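Local coordinates for uncharacterized protein (Streptococcus mutans, PDB 3L7Y) that probably acts as a magnesium-dependent phosphatase of the haloacid dehalogenase-like superfamily, binding one magnesium ion in its active site, at residues A[79-84]-A[182-187]; A[113-118]-A[142-147]; A[71-76]-A[240-245]; A[39-44]-A[231-236]. All coordinates share one frame; numbering follows the deposited sequence.

Interaction 1: residues A[79-84]-A[182-187]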
loop_
_atom_site.group_PDB
_atom_site.type_symbol
_atom_site.label_atom_id
_atom_site.label_comp_id
_atom_site.label_asym_id
_atom_site.label_seq_id
_atom_site.Cartn_x
_atom_site.Cartn_y
_atom_site.Cartn_z
ATOM N N SER A 79 0.425 -0.773 -0.446
ATOM C CA SER A 79 1.683 -0.970 0.253
ATOM C C SER A 79 2.763 -1.557 -0.669
ATOM O O SER A 79 3.954 -1.374 -0.418
ATOM C CB SER A 79 1.491 -1.875 1.460
ATOM O OG SER A 79 1.278 -3.208 1.056
ATOM N N ASN A 80 2.355 -2.249 -1.735
ATOM C CA ASN A 80 3.326 -2.911 -2.623
ATOM C C ASN A 80 4.213 -1.919 -3.358
ATOM O O ASN A 80 3.859 -0.736 -3.492
ATOM C CB ASN A 80 2.614 -3.809 -3.650
ATOM C CG ASN A 80 1.688 -4.822 -2.995
ATOM O OD1 ASN A 80 1.884 -5.214 -1.845
ATOM N ND2 ASN A 80 0.672 -5.239 -3.723
ATOM N N PRO A 81 5.372 -2.391 -3.843
ATOM C CA PRO A 81 6.268 -1.486 -4.558
ATOM C C PRO A 81 5.680 -1.123 -5.904
ATOM O O PRO A 81 4.908 -1.896 -6.484
ATOM C CB PRO A 81 7.549 -2.325 -4.737
ATOM C CG PRO A 81 7.465 -3.383 -3.657
ATOM C CD PRO A 81 5.985 -3.713 -3.629
ATOM N N TYR A 82 6.045 0.048 -6.397
ATOM C CA TYR A 82 5.567 0.520 -7.684
ATOM C C TYR A 82 5.817 -0.501 -8.792
ATOM O O TYR A 82 4.937 -0.764 -9.610
ATOM C CB TYR A 82 6.226 1.854 -8.023
ATOM C CG TYR A 82 6.218 2.191 -9.494
ATOM C CD1 TYR A 82 7.396 2.194 -10.230
ATOM C CD2 TYR A 82 5.026 2.503 -10.150
ATOM C CE1 TYR A 82 7.389 2.505 -11.589
ATOM C CE2 TYR A 82 5.000 2.817 -11.494
ATOM C CZ TYR A 82 6.185 2.817 -12.214
ATOM O OH TYR A 82 6.158 3.130 -13.550
ATOM N N ARG A 83 7.006 -1.094 -8.818
ATOM C CA ARG A 83 7.378 -2.021 -9.852
ATOM C C ARG A 83 6.412 -3.178 -9.902
ATOM O O ARG A 83 6.161 -3.696 -10.937
ATOM C CB ARG A 83 8.810 -2.554 -9.693
ATOM C CG ARG A 83 9.879 -1.591 -10.114
ATOM C CD ARG A 83 11.334 -2.154 -9.845
ATOM N NE ARG A 83 12.228 -1.036 -9.753
ATOM C CZ ARG A 83 12.451 -0.253 -10.778
ATOM N NH1 ARG A 83 11.864 -0.518 -11.909
ATOM N NH2 ARG A 83 13.248 0.783 -10.693
ATOM N N GLN A 84 5.867 -3.563 -8.771
ATOM C CA GLN A 84 4.934 -4.678 -8.730
ATOM C C GLN A 84 3.531 -4.199 -9.123
ATOM O O GLN A 84 2.759 -4.951 -9.715
ATOM C CB GLN A 84 4.942 -5.356 -7.353
ATOM C CG GLN A 84 4.001 -6.556 -7.231
ATOM C CD GLN A 84 2.578 -6.172 -6.806
ATOM O OE1 GLN A 84 2.141 -5.030 -6.981
ATOM N NE2 GLN A 84 1.854 -7.133 -6.240
ATOM N N PHE A 182 16.004 2.284 0.490
ATOM C CA PHE A 182 14.852 1.528 0.956
ATOM C C PHE A 182 13.650 2.414 1.254
ATOM O O PHE A 182 13.761 3.429 1.946
ATOM C CB PHE A 182 15.227 0.704 2.194
ATOM C CG PHE A 182 16.377 -0.227 1.966
ATOM C CD1 PHE A 182 17.658 0.133 2.341
ATOM C CD2 PHE A 182 16.180 -1.456 1.359
ATOM C CE1 PHE A 182 18.723 -0.715 2.122
ATOM C CE2 PHE A 182 17.240 -2.313 1.140
ATOM C CZ PHE A 182 18.514 -1.939 1.518
ATOM N N PHE A 183 12.491 2.011 0.746
ATOM C CA PHE A 183 11.256 2.759 0.978
ATOM C C PHE A 183 10.578 2.372 2.280
ATOM O O PHE A 183 9.967 3.215 2.955
ATOM C CB PHE A 183 10.274 2.505 -0.148
ATOM C CG PHE A 183 10.607 3.211 -1.416
ATOM C CD1 PHE A 183 10.838 2.491 -2.583
ATOM C CD2 PHE A 183 10.670 4.592 -1.457
ATOM C CE1 PHE A 183 11.117 3.146 -3.774
ATOM C CE2 PHE A 183 10.977 5.250 -2.638
ATOM C CZ PHE A 183 11.179 4.525 -3.803
ATOM N N LYS A 184 10.650 1.084 2.606
ATOM C CA LYS A 184 9.965 0.548 3.772
ATOM C C LYS A 184 10.573 -0.793 4.164
ATOM O O LYS A 184 11.385 -1.358 3.422
ATOM C CB LYS A 184 8.473 0.359 3.461
ATOM C CG LYS A 184 8.141 -0.930 2.691
ATOM C CD LYS A 184 6.615 -1.142 2.625
ATOM C CE LYS A 184 6.227 -2.456 1.951
ATOM N NZ LYS A 184 6.634 -2.494 0.522
ATOM N N LEU A 185 10.185 -1.295 5.332
ATOM C CA LEU A 185 10.445 -2.688 5.682
ATOM C C LEU A 185 9.136 -3.421 5.898
ATOM O O LEU A 185 8.104 -2.804 6.131
ATOM C CB LEU A 185 11.264 -2.818 6.968
ATOM C CG LEU A 185 12.369 -1.812 7.294
ATOM C CD1 LEU A 185 13.176 -2.354 8.459
ATOM C CD2 LEU A 185 13.242 -1.576 6.085
ATOM N N THR A 186 9.184 -4.744 5.872
ATOM C CA THR A 186 7.993 -5.518 6.177
ATOM C C THR A 186 8.303 -6.608 7.188
ATOM O O THR A 186 9.307 -7.313 7.073
ATOM C CB THR A 186 7.361 -6.123 4.904
ATOM O OG1 THR A 186 6.946 -5.068 4.020
ATOM C CG2 THR A 186 6.152 -6.979 5.268
ATOM N N LEU A 187 7.456 -6.727 8.201
ATOM C CA LEU A 187 7.582 -7.825 9.134
ATOM C C LEU A 187 6.485 -8.837 8.864
ATOM O O LEU A 187 5.317 -8.470 8.719
ATOM C CB LEU A 187 7.484 -7.337 10.574
ATOM C CG LEU A 187 8.466 -6.266 11.052
ATOM C CD1 LEU A 187 8.376 -6.142 12.556
ATOM C CD2 LEU A 187 9.883 -6.622 10.622
#

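Interaction 2: residues A[113-118]-A[142-147]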
loop_
_atom_site.group_PDB
_atom_site.type_symbol
_atom_site.label_atom_id
_atom_site.label_comp_id
_atom_site.label_asym_id
_atom_site.label_seq_id
_atom_site.Cartn_x
_atom_site.Cartn_y
_atom_site.Cartn_z
ATOM N N LEU A 113 7.221 11.182 -9.029
ATOM C CA LEU A 113 6.813 12.441 -8.421
ATOM C C LEU A 113 7.451 12.608 -7.059
ATOM O O LEU A 113 8.009 13.653 -6.739
ATOM C CB LEU A 113 5.302 12.508 -8.248
ATOM C CG LEU A 113 4.429 12.752 -9.466
ATOM C CD1 LEU A 113 3.041 13.149 -8.944
ATOM C CD2 LEU A 113 5.017 13.829 -10.348
ATOM N N ILE A 114 7.324 11.587 -6.230
ATOM C CA ILE A 114 7.982 11.633 -4.942
ATOM C C ILE A 114 8.627 10.287 -4.598
ATOM O O ILE A 114 8.083 9.208 -4.895
ATOM C CB ILE A 114 7.032 12.111 -3.811
ATOM C CG1 ILE A 114 6.398 10.930 -3.102
ATOM C CG2 ILE A 114 5.982 13.108 -4.316
ATOM C CD1 ILE A 114 7.027 10.683 -1.784
ATOM N N GLU A 115 9.809 10.361 -4.001
ATOM C CA GLU A 115 10.465 9.172 -3.479
ATOM C C GLU A 115 11.193 9.494 -2.191
ATOM O O GLU A 115 12.209 10.183 -2.190
ATOM C CB GLU A 115 11.394 8.514 -4.510
ATOM C CG GLU A 115 12.221 9.442 -5.360
ATOM C CD GLU A 115 13.277 8.679 -6.155
ATOM O OE1 GLU A 115 12.937 7.639 -6.761
ATOM O OE2 GLU A 115 14.449 9.115 -6.163
ATOM N N VAL A 116 10.638 9.012 -1.086
ATOM C CA VAL A 116 11.215 9.264 0.217
ATOM C C VAL A 116 11.819 7.975 0.749
ATOM O O VAL A 116 11.145 6.942 0.871
ATOM C CB VAL A 116 10.174 9.849 1.200
ATOM C CG1 VAL A 116 10.790 10.075 2.568
ATOM C CG2 VAL A 116 9.616 11.150 0.658
ATOM N N PHE A 117 13.106 8.035 1.048
ATOM C CA PHE A 117 13.818 6.859 1.536
ATOM C C PHE A 117 14.039 6.943 3.028
ATOM O O PHE A 117 14.086 8.033 3.608
ATOM C CB PHE A 117 15.144 6.686 0.792
ATOM C CG PHE A 117 14.974 6.416 -0.674
ATOM C CD1 PHE A 117 15.350 7.358 -1.617
ATOM C CD2 PHE A 117 14.425 5.223 -1.109
ATOM C CE1 PHE A 117 15.195 7.101 -2.973
ATOM C CE2 PHE A 117 14.261 4.960 -2.460
ATOM C CZ PHE A 117 14.646 5.905 -3.393
ATOM N N GLN A 118 14.134 5.788 3.669
ATOM C CA GLN A 118 14.374 5.774 5.102
ATOM C C GLN A 118 15.869 5.963 5.339
ATOM O O GLN A 118 16.675 5.665 4.463
ATOM C CB GLN A 118 13.819 4.484 5.732
ATOM C CG GLN A 118 12.275 4.477 5.726
ATOM C CD GLN A 118 11.644 3.150 6.105
ATOM O OE1 GLN A 118 10.498 3.109 6.573
ATOM N NE2 GLN A 118 12.362 2.071 5.898
ATOM N N SER A 142 12.408 -3.439 1.646
ATOM C CA SER A 142 11.850 -3.122 0.342
ATOM C C SER A 142 12.632 -1.969 -0.287
ATOM O O SER A 142 12.445 -0.808 0.084
ATOM C CB SER A 142 10.347 -2.801 0.456
ATOM O OG SER A 142 9.759 -2.584 -0.816
ATOM N N GLY A 143 13.523 -2.307 -1.224
ATOM C CA GLY A 143 14.432 -1.341 -1.820
ATOM C C GLY A 143 13.913 -0.784 -3.130
ATOM O O GLY A 143 12.825 -1.134 -3.591
ATOM N N GLU A 144 14.692 0.094 -3.739
ATOM C CA GLU A 144 14.238 0.775 -4.939
ATOM C C GLU A 144 14.053 -0.214 -6.089
ATOM O O GLU A 144 13.163 -0.053 -6.924
ATOM C CB GLU A 144 15.237 1.863 -5.316
ATOM C CG GLU A 144 14.762 2.845 -6.365
ATOM C CD GLU A 144 15.739 3.992 -6.531
ATOM O OE1 GLU A 144 16.809 3.945 -5.886
ATOM O OE2 GLU A 144 15.444 4.933 -7.300
ATOM N N LYS A 145 14.887 -1.250 -6.111
ATOM C CA LYS A 145 14.923 -2.186 -7.230
ATOM C C LYS A 145 14.623 -3.615 -6.806
ATOM O O LYS A 145 14.147 -4.418 -7.601
ATOM C CB LYS A 145 16.285 -2.140 -7.934
ATOM C CG LYS A 145 16.590 -0.825 -8.631
ATOM N N LYS A 146 14.899 -3.946 -5.555
ATOM C CA LYS A 146 14.630 -5.305 -5.110
ATOM C C LYS A 146 14.303 -5.381 -3.631
ATOM O O LYS A 146 14.369 -4.387 -2.927
ATOM C CB LYS A 146 15.826 -6.211 -5.426
ATOM C CG LYS A 146 17.147 -5.652 -4.974
ATOM N N GLY A 147 13.955 -6.581 -3.178
ATOM C CA GLY A 147 13.739 -6.848 -1.773
ATOM C C GLY A 147 14.812 -7.755 -1.205
ATOM O O GLY A 147 15.495 -8.466 -1.947
#

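Interaction 3: residues A[71-76]-A[240-245]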
loop_
_atom_site.group_PDB
_atom_site.type_symbol
_atom_site.label_atom_id
_atom_site.label_comp_id
_atom_site.label_asym_id
_atom_site.label_seq_id
_atom_site.Cartn_x
_atom_site.Cartn_y
_atom_site.Cartn_z
ATOM N N ASP A 71 -11.821 13.758 -17.527
ATOM C CA ASP A 71 -10.767 14.203 -16.703
ATOM C C ASP A 71 -10.874 13.752 -15.256
ATOM O O ASP A 71 -10.650 14.498 -14.374
ATOM C CB ASP A 71 -10.563 15.695 -16.791
ATOM C CG ASP A 71 -9.178 16.083 -16.374
ATOM O OD1 ASP A 71 -8.320 15.240 -16.404
ATOM O OD2 ASP A 71 -8.936 17.188 -15.946
ATOM N N ILE A 72 -11.187 12.502 -15.033
ATOM C CA ILE A 72 -11.212 12.003 -13.688
ATOM C C ILE A 72 -9.934 11.191 -13.438
ATOM O O ILE A 72 -9.660 10.292 -14.153
ATOM C CB ILE A 72 -12.449 11.177 -13.423
ATOM C CG1 ILE A 72 -13.681 12.054 -13.434
ATOM C CG2 ILE A 72 -12.334 10.461 -12.121
ATOM C CD1 ILE A 72 -14.889 11.294 -13.483
ATOM N N ARG A 73 -9.176 11.555 -12.422
ATOM C CA ARG A 73 -7.891 10.901 -12.192
ATOM C C ARG A 73 -8.029 9.556 -11.479
ATOM O O ARG A 73 -8.867 9.400 -10.596
ATOM C CB ARG A 73 -6.972 11.819 -11.385
ATOM C CG ARG A 73 -5.919 12.537 -12.209
ATOM C CD ARG A 73 -6.338 13.932 -12.617
ATOM N NE ARG A 73 -5.181 14.828 -12.693
ATOM C CZ ARG A 73 -5.248 16.109 -13.043
ATOM N NH1 ARG A 73 -6.416 16.654 -13.356
ATOM N NH2 ARG A 73 -4.144 16.846 -13.078
ATOM N N PHE A 74 -7.218 8.579 -11.877
ATOM C CA PHE A 74 -7.280 7.262 -11.253
ATOM C C PHE A 74 -5.963 6.921 -10.574
ATOM O O PHE A 74 -4.902 6.944 -11.202
ATOM C CB PHE A 74 -7.677 6.164 -12.254
ATOM C CG PHE A 74 -7.954 4.829 -11.606
ATOM C CD1 PHE A 74 -9.226 4.511 -11.143
ATOM C CD2 PHE A 74 -6.931 3.897 -11.436
ATOM C CE1 PHE A 74 -9.469 3.284 -10.533
ATOM C CE2 PHE A 74 -7.171 2.665 -10.831
ATOM C CZ PHE A 74 -8.439 2.362 -10.373
ATOM N N VAL A 75 -6.051 6.608 -9.286
ATOM C CA VAL A 75 -4.875 6.401 -8.447
ATOM C C VAL A 75 -4.865 5.001 -7.840
ATOM O O VAL A 75 -5.815 4.591 -7.179
ATOM C CB VAL A 75 -4.829 7.452 -7.308
ATOM C CG1 VAL A 75 -3.642 7.217 -6.390
ATOM C CG2 VAL A 75 -4.817 8.876 -7.880
ATOM N N VAL A 76 -3.790 4.265 -8.083
ATOM C CA VAL A 76 -3.567 2.989 -7.435
ATOM C C VAL A 76 -2.778 3.243 -6.138
ATOM O O VAL A 76 -1.683 3.784 -6.187
ATOM C CB VAL A 76 -2.784 2.056 -8.385
ATOM C CG1 VAL A 76 -2.406 0.762 -7.704
ATOM C CG2 VAL A 76 -3.599 1.792 -9.646
ATOM N N TRP A 240 -3.056 18.737 -7.588
ATOM C CA TRP A 240 -4.048 18.905 -8.648
ATOM C C TRP A 240 -5.081 19.971 -8.289
ATOM O O TRP A 240 -6.061 20.169 -9.001
ATOM C CB TRP A 240 -4.753 17.584 -8.962
ATOM C CG TRP A 240 -3.829 16.520 -9.441
ATOM C CD1 TRP A 240 -2.737 16.684 -10.246
ATOM C CD2 TRP A 240 -3.923 15.115 -9.172
ATOM N NE1 TRP A 240 -2.143 15.469 -10.485
ATOM C CE2 TRP A 240 -2.854 14.490 -9.845
ATOM C CE3 TRP A 240 -4.815 14.325 -8.439
ATOM C CZ2 TRP A 240 -2.643 13.116 -9.795
ATOM C CZ3 TRP A 240 -4.603 12.964 -8.387
ATOM C CH2 TRP A 240 -3.520 12.371 -9.062
ATOM N N ASN A 241 -4.848 20.651 -7.178
ATOM C CA ASN A 241 -5.750 21.685 -6.702
ATOM C C ASN A 241 -7.187 21.209 -6.539
ATOM O O ASN A 241 -8.121 21.850 -7.035
ATOM C CB ASN A 241 -5.714 22.889 -7.629
ATOM C CG ASN A 241 -5.875 24.180 -6.884
ATOM O OD1 ASN A 241 -5.122 24.461 -5.958
ATOM N ND2 ASN A 241 -6.864 24.975 -7.272
ATOM N N PHE A 242 -7.357 20.076 -5.862
ATOM C CA PHE A 242 -8.681 19.609 -5.474
ATOM C C PHE A 242 -8.743 19.501 -3.965
ATOM O O PHE A 242 -7.733 19.690 -3.263
ATOM C CB PHE A 242 -9.008 18.233 -6.066
ATOM C CG PHE A 242 -8.929 18.171 -7.559
ATOM C CD1 PHE A 242 -9.568 19.110 -8.343
ATOM C CD2 PHE A 242 -8.227 17.149 -8.182
ATOM C CE1 PHE A 242 -9.489 19.045 -9.726
ATOM C CE2 PHE A 242 -8.142 17.074 -9.562
ATOM C CZ PHE A 242 -8.775 18.024 -10.338
ATOM N N THR A 243 -9.929 19.184 -3.458
ATOM C CA THR A 243 -10.067 18.907 -2.039
ATOM C C THR A 243 -10.579 17.495 -1.833
ATOM O O THR A 243 -10.948 16.800 -2.790
ATOM C CB THR A 243 -11.030 19.880 -1.336
ATOM O OG1 THR A 243 -12.386 19.531 -1.648
ATOM C CG2 THR A 243 -10.750 21.302 -1.750
ATOM N N SER A 244 -10.614 17.090 -0.570
ATOM C CA SER A 244 -11.066 15.763 -0.195
ATOM C C SER A 244 -12.540 15.582 -0.523
ATOM O O SER A 244 -13.050 14.465 -0.499
ATOM C CB SER A 244 -10.818 15.529 1.291
ATOM O OG SER A 244 -11.538 16.476 2.051
ATOM N N ASP A 245 -13.230 16.678 -0.832
ATOM C CA ASP A 245 -14.632 16.582 -1.225
ATOM C C ASP A 245 -14.791 15.945 -2.601
ATOM O O ASP A 245 -15.872 15.455 -2.944
ATOM C CB ASP A 245 -15.317 17.949 -1.186
ATOM C CG ASP A 245 -15.558 18.444 0.230
ATOM O OD1 ASP A 245 -15.540 17.625 1.180
ATOM O OD2 ASP A 245 -15.764 19.663 0.390
#

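Interaction 4: residues A[39-44]-A[231-236]. With MG (magnesium ion), chain B.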
loop_
_atom_site.group_PDB
_atom_site.type_symbol
_atom_site.label_atom_id
_atom_site.label_comp_id
_atom_site.label_asym_id
_atom_site.label_seq_id
_atom_site.Cartn_x
_atom_site.Cartn_y
_atom_site.Cartn_z
ATOM N N VAL A 39 -10.930 12.628 -8.347
ATOM C CA VAL A 39 -9.906 11.600 -8.227
ATOM C C VAL A 39 -10.493 10.367 -7.567
ATOM O O VAL A 39 -11.306 10.469 -6.640
ATOM C CB VAL A 39 -8.578 12.117 -7.573
ATOM C CG1 VAL A 39 -8.749 13.501 -6.975
ATOM C CG2 VAL A 39 -7.991 11.103 -6.589
ATOM N N ILE A 40 -10.141 9.209 -8.117
ATOM C CA ILE A 40 -10.589 7.926 -7.605
ATOM C C ILE A 40 -9.338 7.148 -7.212
ATOM O O ILE A 40 -8.447 6.942 -8.034
ATOM C CB ILE A 40 -11.344 7.132 -8.675
ATOM C CG1 ILE A 40 -12.594 7.890 -9.148
ATOM C CG2 ILE A 40 -11.717 5.728 -8.158
ATOM C CD1 ILE A 40 -13.363 7.158 -10.223
ATOM N N ALA A 41 -9.275 6.720 -5.960
ATOM C CA ALA A 41 -8.090 6.047 -5.441
ATOM C C ALA A 41 -8.486 4.700 -4.907
ATOM O O ALA A 41 -9.445 4.586 -4.161
ATOM C CB ALA A 41 -7.449 6.889 -4.323
ATOM N N THR A 42 -7.759 3.663 -5.280
ATOM C CA THR A 42 -8.102 2.354 -4.760
ATOM C C THR A 42 -6.929 1.554 -4.231
ATOM O O THR A 42 -5.848 1.494 -4.837
ATOM C CB THR A 42 -8.804 1.499 -5.810
ATOM O OG1 THR A 42 -9.274 0.294 -5.197
ATOM C CG2 THR A 42 -7.837 1.145 -6.929
ATOM N N ASP A 43 -7.163 0.908 -3.100
ATOM C CA ASP A 43 -6.269 -0.139 -2.647
ATOM C C ASP A 43 -6.292 -1.283 -3.673
ATOM O O ASP A 43 -7.230 -1.374 -4.475
ATOM C CB ASP A 43 -6.727 -0.631 -1.288
ATOM C CG ASP A 43 -5.865 -1.731 -0.763
ATOM O OD1 ASP A 43 -4.647 -1.713 -1.052
ATOM O OD2 ASP A 43 -6.411 -2.617 -0.083
ATOM N N MET A 44 -5.273 -2.149 -3.653
ATOM C CA MET A 44 -5.182 -3.259 -4.609
ATOM C C MET A 44 -5.600 -4.620 -4.041
ATOM O O MET A 44 -6.723 -5.085 -4.270
ATOM C CB MET A 44 -3.771 -3.336 -5.206
ATOM C CG MET A 44 -3.489 -2.231 -6.198
ATOM S SD MET A 44 -4.513 -2.415 -7.665
ATOM C CE MET A 44 -3.712 -3.822 -8.440
ATOM N N TRP A 231 -1.761 10.673 3.556
ATOM C CA TRP A 231 -0.742 11.662 3.213
ATOM C C TRP A 231 -0.472 11.694 1.695
ATOM O O TRP A 231 -0.386 12.714 1.119
ATOM C CB TRP A 231 0.551 11.438 3.996
ATOM C CG TRP A 231 1.636 12.367 3.641
ATOM C CD1 TRP A 231 1.920 13.558 4.209
ATOM C CD2 TRP A 231 2.573 12.206 2.602
ATOM N NE1 TRP A 231 2.973 14.134 3.607
ATOM C CE2 TRP A 231 3.393 13.324 2.605
ATOM C CE3 TRP A 231 2.811 11.219 1.671
ATOM C CZ2 TRP A 231 4.420 13.479 1.696
ATOM C CZ3 TRP A 231 3.818 11.374 0.809
ATOM C CH2 TRP A 231 4.620 12.482 0.833
ATOM N N ALA A 232 -0.376 10.545 1.093
ATOM C CA ALA A 232 -0.113 10.458 -0.323
ATOM C C ALA A 232 -1.228 11.157 -1.112
ATOM O O ALA A 232 -0.961 12.027 -1.863
ATOM C CB ALA A 232 0.052 9.094 -0.742
ATOM N N LEU A 233 -2.468 10.796 -0.867
ATOM C CA LEU A 233 -3.602 11.435 -1.510
ATOM C C LEU A 233 -3.685 12.932 -1.232
ATOM O O LEU A 233 -3.964 13.685 -2.062
ATOM C CB LEU A 233 -4.881 10.724 -1.158
ATOM C CG LEU A 233 -5.281 9.652 -2.155
ATOM C CD1 LEU A 233 -5.353 10.170 -3.589
ATOM C CD2 LEU A 233 -4.445 8.481 -2.158
ATOM N N GLN A 234 -3.382 13.341 -0.039
ATOM C CA GLN A 234 -3.330 14.774 0.252
ATOM C C GLN A 234 -2.341 15.464 -0.687
ATOM O O GLN A 234 -2.642 16.490 -1.295
ATOM C CB GLN A 234 -2.949 15.020 1.720
ATOM C CG GLN A 234 -4.015 14.578 2.701
ATOM C CD GLN A 234 -3.663 14.891 4.142
ATOM O OE1 GLN A 234 -4.537 15.219 4.944
ATOM N NE2 GLN A 234 -2.381 14.797 4.478
ATOM N N GLN A 235 -1.156 14.882 -0.827
ATOM C CA GLN A 235 -0.162 15.451 -1.717
ATOM C C GLN A 235 -0.685 15.578 -3.148
ATOM O O GLN A 235 -0.413 16.556 -3.845
ATOM C CB GLN A 235 1.093 14.589 -1.693
ATOM C CG GLN A 235 1.785 14.593 -0.341
ATOM C CD GLN A 235 2.252 15.976 0.043
ATOM O OE1 GLN A 235 1.983 16.455 1.150
ATOM N NE2 GLN A 235 2.933 16.642 -0.881
ATOM N N LEU A 236 -1.449 14.590 -3.591
ATOM C CA LEU A 236 -1.930 14.591 -4.968
ATOM C C LEU A 236 -3.077 15.586 -5.148
ATOM O O LEU A 236 -3.102 16.352 -6.117
ATOM C CB LEU A 236 -2.331 13.180 -5.393
ATOM C CG LEU A 236 -1.166 12.193 -5.540
ATOM C CD1 LEU A 236 -1.688 10.774 -5.572
ATOM C CD2 LEU A 236 -0.366 12.498 -6.810
HETATM MG MG MG B . -5.618 -4.551 1.180
HETATM O O HOH W 1 -3.233 -4.443 0.229
HETATM O O HOH W 2 -4.205 -5.299 3.091
HETATM O O HOH W 3 -4.932 -2.547 2.433
HETATM O O HOH W 4 -6.165 -6.748 2.187
#

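Interaction 1: residues A[79-84]-A[182-187]
K184 NZ is gripped by several oxygens: it gives a hydrogen bond of 3.1 Å to the backbone O of S79, pairs with the carboxylate of E101 in a salt bridge, and makes a weak hydrogen bond to S142 OG. The contact bridges the two parts of a haloacid dehalogenase-like fold. S79 follows strand 73-77 of the sheet that carries the magnesium site, whereas K184 sits on strand 182-188 of the second, six-stranded sheet. NZ approaches S79 O at a C=O...N angle of 149°, 29° off the carbonyl plane. CG of K184 stands between its own backbone N and carbonyl carbon (chi1 81°); from there the chain runs straight through chi3 and bends only at chi4, which turns NZ onto the oxygen. On the way K184 CE passes 3.5 Å from S79 O. The buried ammonium is probably compensated by the carboxylate of E101 and the carbonyl of S79. The side chain of S79 itself lies about 7 Å from the bound magnesium ion. Beside it, at the N-cap position of helix 82-86, P81 brings its ring atom CG to 4.4 Å from K184 NZ.

Interaction 2: residues A[113-118]-A[142-147]
Electrostatics and van der Waals packing both converge on the carboxylate of E144, which meets E115 and F117; no hydrogen bond joins the two segments. The charged pair comes first: E115 OE1 and E144 OE2 are 3.7 Å apart, a like-charge approach, with the two carboxylate planes turned 75° against each other. The countercharge to E144 is R181, whose NH1 forms a salt bridge with E144 OE1, while its NH2 makes only a long, weak ion pair with E115 OE2.

The packing is carried by F117. Its para carbon CZ lies 3.8 Å from E144 CD, and the carboxylate meets the ring obliquely, the two planes 52° apart. E144 gets there because its CG is anti to the backbone N (chi1 -168°) and the chain stays extended beyond CG, which carries the acid away from the turn towards the phenyl ring. F117 in turn stacks on the ring of F183.

Backbone bonds shape each side. G143 N donates to K146 O at 2.8 Å, closing the turn between strands 138-143 and 147-150, and a classic beta bulge places L113 and I114 opposite I106 at the edge of the eight-stranded sheet. The contact thus sets the end of edge strand 111-115 and the residues just after it against a hairpin turn of the six-stranded sheet. At this partly exposed site R181 probably offsets much of the repulsion between the two acids, chiefly at E144.

Interaction 3: residues A[71-76]-A[240-245]
R73 lies lengthwise over one face of the W240 indole. Its guanidinium carbon CZ stands 3.9 Å from the centroid of the five-membered ring, only 14° off the ring normal, which meets the geometry of a cation-pi contact. Further back along the same side chain, CG sits 4.0 Å from the centroid of the six-membered ring and 11° off its normal, a CH-pi contact. Between them NE rides over the centre of the indole, so aliphatic stem and charged head use the same face. Bends at chi2 (96°) and chi3 lay the chain along the ring. The guanidinium is not parallel to the indole: its plane is tilted and dips at NH2, which comes to 3.2 Å from W240 CD1.

R73 NH1 leads the other way, towards the edge of the F242 ring, 4.1 Å from F242 CZ. It also faces D71 OD2 at 3.7 Å, a long salt bridge. V75 closes the opposite end of the indole, where CG2 meets W240 CH2 at 3.9 Å in the plane of the ring. A bond of the ST-turn type, D245 N to T243 OG1, shapes the loop further on.

W240 is the first residue to leave helical geometry after helix 229-239, and its ring also touches T97 of strand 97-100, while F242 reaches V39 of strand 39-42. The loop between helix 229-239 and strand 247-251 thus covers the start of strand 73-77 together with its neighbours on both sides in the eight-stranded sheet.

Interaction 4: residues A[39-44]-A[231-236]
L233 reaches from its helix to strand 39-42, and its side chain can be traced outward from CB, which points towards the strand. At the branch point, CG lies 4.1 Å from A41 CB. L233 CD1 touches both A41 CB, at 4.0 Å, and V39 CG2, at 4.1 Å, and so spans two residues of the strand that point to the same side. CD2 also meets A41 CB, at 4.0 Å. The methyl of A41 is therefore flanked by both leucine branches, whose fork straddles it. A chi1 of -93°, well away from a staggered value, sets the fork in this position.

This is helix-on-sheet packing in the Rossmann-like core of the haloacid dehalogenase superfamily: helix 229-239 lies against central strand 39-42, where V39 and A41 turn towards it and I40 turns away. L247 of the adjoining strand 247-251 also receives L233.

The same strand runs on into the metal site. D43 binds the magnesium ion through OD2 at 2.4 Å. D45 O, D252 OD2 and four waters complete the shell, and K229 makes a salt bridge with D43 OD1. Just before it, T42 OG1 donates to D43 O at 2.7 Å, on a lone pair in the carbonyl plane.

From the N terminus, strand 39-42 opens interaction 4, which closes at helix 229-239 after a long excursion. Strand 73-77 begins interaction 3 within that span, but its partner loop 240-245 comes after the helix, so interactions 3 and 4 cross. Both enclose interaction 1, from 79-84 to 182-187, which in turn encloses interaction 2, from 113-118 to 142-147. Interactions 3 and 4 bind one helix and its following loop to adjacent strands of the eight-stranded sheet; interactions 1 and 2 tie the eight-stranded part to the six-stranded sheet, interaction 1 at strand 182-188 and interaction 2 at its neighbour 138-143. I114 packs on W231 between interactions 2 and 4.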